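Local atomic coordinates of cysteine protease (PDB entry 3OIS), a protein that probably acts as a papain-family cysteine protease that cleaves peptide bonds, and binds the nucleotide uridine-5'-diphosphate. Residues I248-R254 / Y266-E272. Sequence-based numbering, arbitrary orientation.
Sequences IRHFRIR and YFWMPYE
Phe-251 and Ile-253 pair with Met-269 and Phe-267 through four backbone hydrogen bonds, which join strands 250-254 and 266-270 into an antiparallel hairpin of the papain-like beta domain. Tyr-271 N bonds Arg-249 O (3.0 Å) from above the carbonyl plane, closing the hairpin end where Arg-249 and His-250 form a G1 bulge opposite Asp-245 and Pro-270 N-caps helix 271-274.

On the face carrying Arg-252 and Trp-268, the indole is sandwiched: Ile-248 CD1 sits over one side, 3.7 Å from the five-membered ring centroid, while Arg-252 covers the opposite side, its CD over the six-membered ring and its guanidinium over the five-membered one in a cation-pi contact. A bend at chi2 (67°) folds the arginine back across the indole; its NH1 also forms a salt bridge with Glu-263. Separately, at the helix start, Arg-249 CB rests on the Tyr-271 ring.

Among the polar contacts, Arg-254 NH1 donates to Tyr-266 OH (3.1 Å), near the guanidinium plane, and to Phe-67 O, while NH2 bonds Gln-68 O. Arg-249 NH1 forms a salt bridge with Glu-272 OE1 (3.2 Å) from above the carboxylate plane. Phe-251, Ile-253 and Met-269 line the other, buried face. Gripped by these partners, the three guanidinium groups are probably fixed in rotation.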
loop_
_atom_site.group_PDB
_atom_site.type_symbol
_atom_site.label_atom_id
_atom_site.label_comp_id
_atom_site.label_asym_id
_atom_site.label_seq_id
_atom_site.Cartn_x
_atom_site.Cartn_y
_atom_site.Cartn_z
ATOM N N ILE A 248 -20.132 -7.270 10.101
ATOM C CA ILE A 248 -20.050 -5.839 10.407
ATOM C C ILE A 248 -19.911 -4.976 9.105
ATOM O O ILE A 248 -19.845 -3.767 9.201
ATOM C CB ILE A 248 -18.892 -5.574 11.402
ATOM C CG1 ILE A 248 -17.538 -5.969 10.761
ATOM C CG2 ILE A 248 -19.181 -6.362 12.773
ATOM C CD1 ILE A 248 -16.351 -5.359 11.466
ATOM N N ARG A 249 -19.900 -5.609 7.921
ATOM C CA ARG A 249 -19.813 -4.925 6.604
ATOM C C ARG A 249 -18.603 -3.960 6.620
ATOM O O ARG A 249 -18.706 -2.770 6.304
ATOM C CB ARG A 249 -21.137 -4.204 6.244
ATOM C CG ARG A 249 -22.356 -5.195 6.051
ATOM C CD ARG A 249 -23.671 -4.396 5.837
ATOM N NE ARG A 249 -23.439 -3.374 4.796
ATOM C CZ ARG A 249 -23.435 -3.583 3.475
ATOM N NH1 ARG A 249 -23.145 -2.560 2.657
ATOM N NH2 ARG A 249 -23.752 -4.785 2.957
ATOM N N HIS A 250 -17.476 -4.520 7.012
ATOM C CA HIS A 250 -16.135 -3.818 6.876
ATOM C C HIS A 250 -15.117 -4.746 6.222
ATOM O O HIS A 250 -15.200 -5.961 6.397
ATOM C CB HIS A 250 -15.579 -3.370 8.203
ATOM C CG HIS A 250 -16.258 -2.181 8.814
ATOM N ND1 HIS A 250 -17.584 -2.193 9.220
ATOM C CD2 HIS A 250 -15.780 -0.950 9.114
ATOM C CE1 HIS A 250 -17.889 -1.007 9.728
ATOM N NE2 HIS A 250 -16.798 -0.250 9.704
ATOM N N PHE A 251 -14.178 -4.173 5.472
ATOM C CA PHE A 251 -12.959 -4.820 4.981
ATOM C C PHE A 251 -11.843 -4.568 5.969
ATOM O O PHE A 251 -11.779 -3.501 6.634
ATOM C CB PHE A 251 -12.538 -4.263 3.582
ATOM C CG PHE A 251 -13.387 -4.773 2.453
ATOM C CD1 PHE A 251 -12.950 -5.821 1.672
ATOM C CD2 PHE A 251 -14.574 -4.177 2.171
ATOM C CE1 PHE A 251 -13.667 -6.323 0.604
ATOM C CE2 PHE A 251 -15.391 -4.684 1.085
ATOM C CZ PHE A 251 -14.925 -5.748 0.295
ATOM N N ARG A 252 -10.990 -5.583 6.135
ATOM C CA ARG A 252 -9.869 -5.475 7.097
ATOM C C ARG A 252 -8.642 -4.968 6.362
ATOM O O ARG A 252 -8.255 -5.508 5.308
ATOM C CB ARG A 252 -9.543 -6.890 7.605
ATOM C CG ARG A 252 -8.515 -6.942 8.740
ATOM C CD ARG A 252 -9.155 -6.298 9.926
ATOM N NE ARG A 252 -8.343 -6.613 11.119
ATOM C CZ ARG A 252 -8.596 -6.132 12.346
ATOM N NH1 ARG A 252 -9.547 -5.183 12.548
ATOM N NH2 ARG A 252 -7.861 -6.573 13.402
ATOM N N ILE A 253 -8.055 -3.899 6.904
ATOM C CA ILE A 253 -6.866 -3.285 6.257
ATOM C C ILE A 253 -5.636 -3.351 7.174
ATOM O O ILE A 253 -5.718 -3.073 8.349
ATOM C CB ILE A 253 -7.201 -1.864 5.696
ATOM C CG1 ILE A 253 -7.662 -0.973 6.766
ATOM C CG2 ILE A 253 -8.329 -1.913 4.589
ATOM C CD1 ILE A 253 -7.654 0.501 6.283
ATOM N N ARG A 254 -4.495 -3.724 6.596
ATOM C CA ARG A 254 -3.166 -3.664 7.235
ATOM C C ARG A 254 -2.657 -2.294 7.022
ATOM O O ARG A 254 -2.400 -1.872 5.894
ATOM C CB ARG A 254 -2.316 -4.680 6.498
ATOM C CG ARG A 254 -0.873 -4.777 7.050
ATOM C CD ARG A 254 -0.025 -5.713 6.153
ATOM N NE ARG A 254 1.366 -5.503 6.406
ATOM C CZ ARG A 254 2.097 -6.076 7.400
ATOM N NH1 ARG A 254 1.535 -6.966 8.248
ATOM N NH2 ARG A 254 3.389 -5.777 7.548
ATOM N N TYR A 266 -3.930 -2.947 12.529
ATOM C CA TYR A 266 -4.990 -3.197 11.556
ATOM C C TYR A 266 -6.274 -2.368 11.845
ATOM O O TYR A 266 -6.568 -1.990 13.030
ATOM C CB TYR A 266 -5.390 -4.696 11.549
ATOM C CG TYR A 266 -4.309 -5.566 10.917
ATOM C CD1 TYR A 266 -3.071 -5.865 11.612
ATOM C CD2 TYR A 266 -4.455 -6.060 9.616
ATOM C CE1 TYR A 266 -2.105 -6.656 11.022
ATOM C CE2 TYR A 266 -3.427 -6.838 9.026
ATOM C CZ TYR A 266 -2.262 -7.085 9.710
ATOM O OH TYR A 266 -1.300 -7.820 9.102
ATOM N N PHE A 267 -7.043 -2.108 10.798
ATOM C CA PHE A 267 -8.290 -1.328 10.905
ATOM C C PHE A 267 -9.393 -1.957 10.081
ATOM O O PHE A 267 -9.152 -2.905 9.288
ATOM C CB PHE A 267 -8.030 0.114 10.394
ATOM C CG PHE A 267 -7.064 0.890 11.240
ATOM C CD1 PHE A 267 -5.663 0.807 11.059
ATOM C CD2 PHE A 267 -7.577 1.787 12.205
ATOM C CE1 PHE A 267 -4.768 1.625 11.874
ATOM C CE2 PHE A 267 -6.723 2.622 12.986
ATOM C CZ PHE A 267 -5.315 2.530 12.841
ATOM N N TRP A 268 -10.614 -1.467 10.273
ATOM C CA TRP A 268 -11.780 -1.891 9.523
ATOM C C TRP A 268 -12.306 -0.727 8.736
ATOM O O TRP A 268 -12.512 0.385 9.311
ATOM C CB TRP A 268 -12.915 -2.277 10.479
ATOM C CG TRP A 268 -12.779 -3.638 11.222
ATOM C CD1 TRP A 268 -12.737 -3.815 12.598
ATOM C CD2 TRP A 268 -12.838 -4.965 10.650
ATOM N NE1 TRP A 268 -12.723 -5.167 12.909
ATOM C CE2 TRP A 268 -12.747 -5.891 11.741
ATOM C CE3 TRP A 268 -12.877 -5.462 9.331
ATOM C CZ2 TRP A 268 -12.694 -7.264 11.546
ATOM C CZ3 TRP A 268 -12.913 -6.843 9.154
ATOM C CH2 TRP A 268 -12.777 -7.719 10.257
ATOM N N MET A 269 -12.508 -0.959 7.428
ATOM C CA MET A 269 -13.001 0.057 6.511
ATOM C C MET A 269 -14.429 -0.342 6.054
ATOM O O MET A 269 -14.582 -1.402 5.528
ATOM C CB MET A 269 -12.123 0.168 5.235
ATOM C CG MET A 269 -12.706 1.250 4.277
ATOM S SD MET A 269 -11.545 1.518 2.847
ATOM C CE MET A 269 -10.320 2.595 3.643
ATOM N N PRO A 270 -15.429 0.534 6.184
ATOM C CA PRO A 270 -16.810 0.162 5.800
ATOM C C PRO A 270 -16.941 -0.198 4.314
ATOM O O PRO A 270 -16.255 0.372 3.477
ATOM C CB PRO A 270 -17.635 1.451 6.033
ATOM C CG PRO A 270 -16.723 2.370 6.873
ATOM C CD PRO A 270 -15.308 1.905 6.712
ATOM N N TYR A 271 -17.817 -1.146 3.994
ATOM C CA TYR A 271 -18.148 -1.414 2.610
ATOM C C TYR A 271 -18.477 -0.182 1.788
ATOM O O TYR A 271 -18.052 -0.074 0.633
ATOM C CB TYR A 271 -19.383 -2.351 2.586
ATOM C CG TYR A 271 -19.049 -3.786 2.961
ATOM C CD1 TYR A 271 -17.791 -4.166 3.472
ATOM C CD2 TYR A 271 -20.013 -4.784 2.866
ATOM C CE1 TYR A 271 -17.533 -5.502 3.821
ATOM C CE2 TYR A 271 -19.741 -6.155 3.253
ATOM C CZ TYR A 271 -18.514 -6.496 3.728
ATOM O OH TYR A 271 -18.224 -7.818 4.101
ATOM N N GLU A 272 -19.207 0.764 2.391
ATOM C CA GLU A 272 -19.631 1.993 1.653
ATOM C C GLU A 272 -18.435 2.940 1.408
ATOM O O GLU A 272 -18.512 3.845 0.547
ATOM C CB GLU A 272 -20.681 2.754 2.495
ATOM C CG GLU A 272 -22.010 2.000 2.864
ATOM C CD GLU A 272 -21.922 0.936 4.026
ATOM O OE1 GLU A 272 -22.970 0.238 4.235
ATOM O OE2 GLU A 272 -20.846 0.755 4.718
HETATM O O HOH W 1 -20.398 -0.815 6.965
#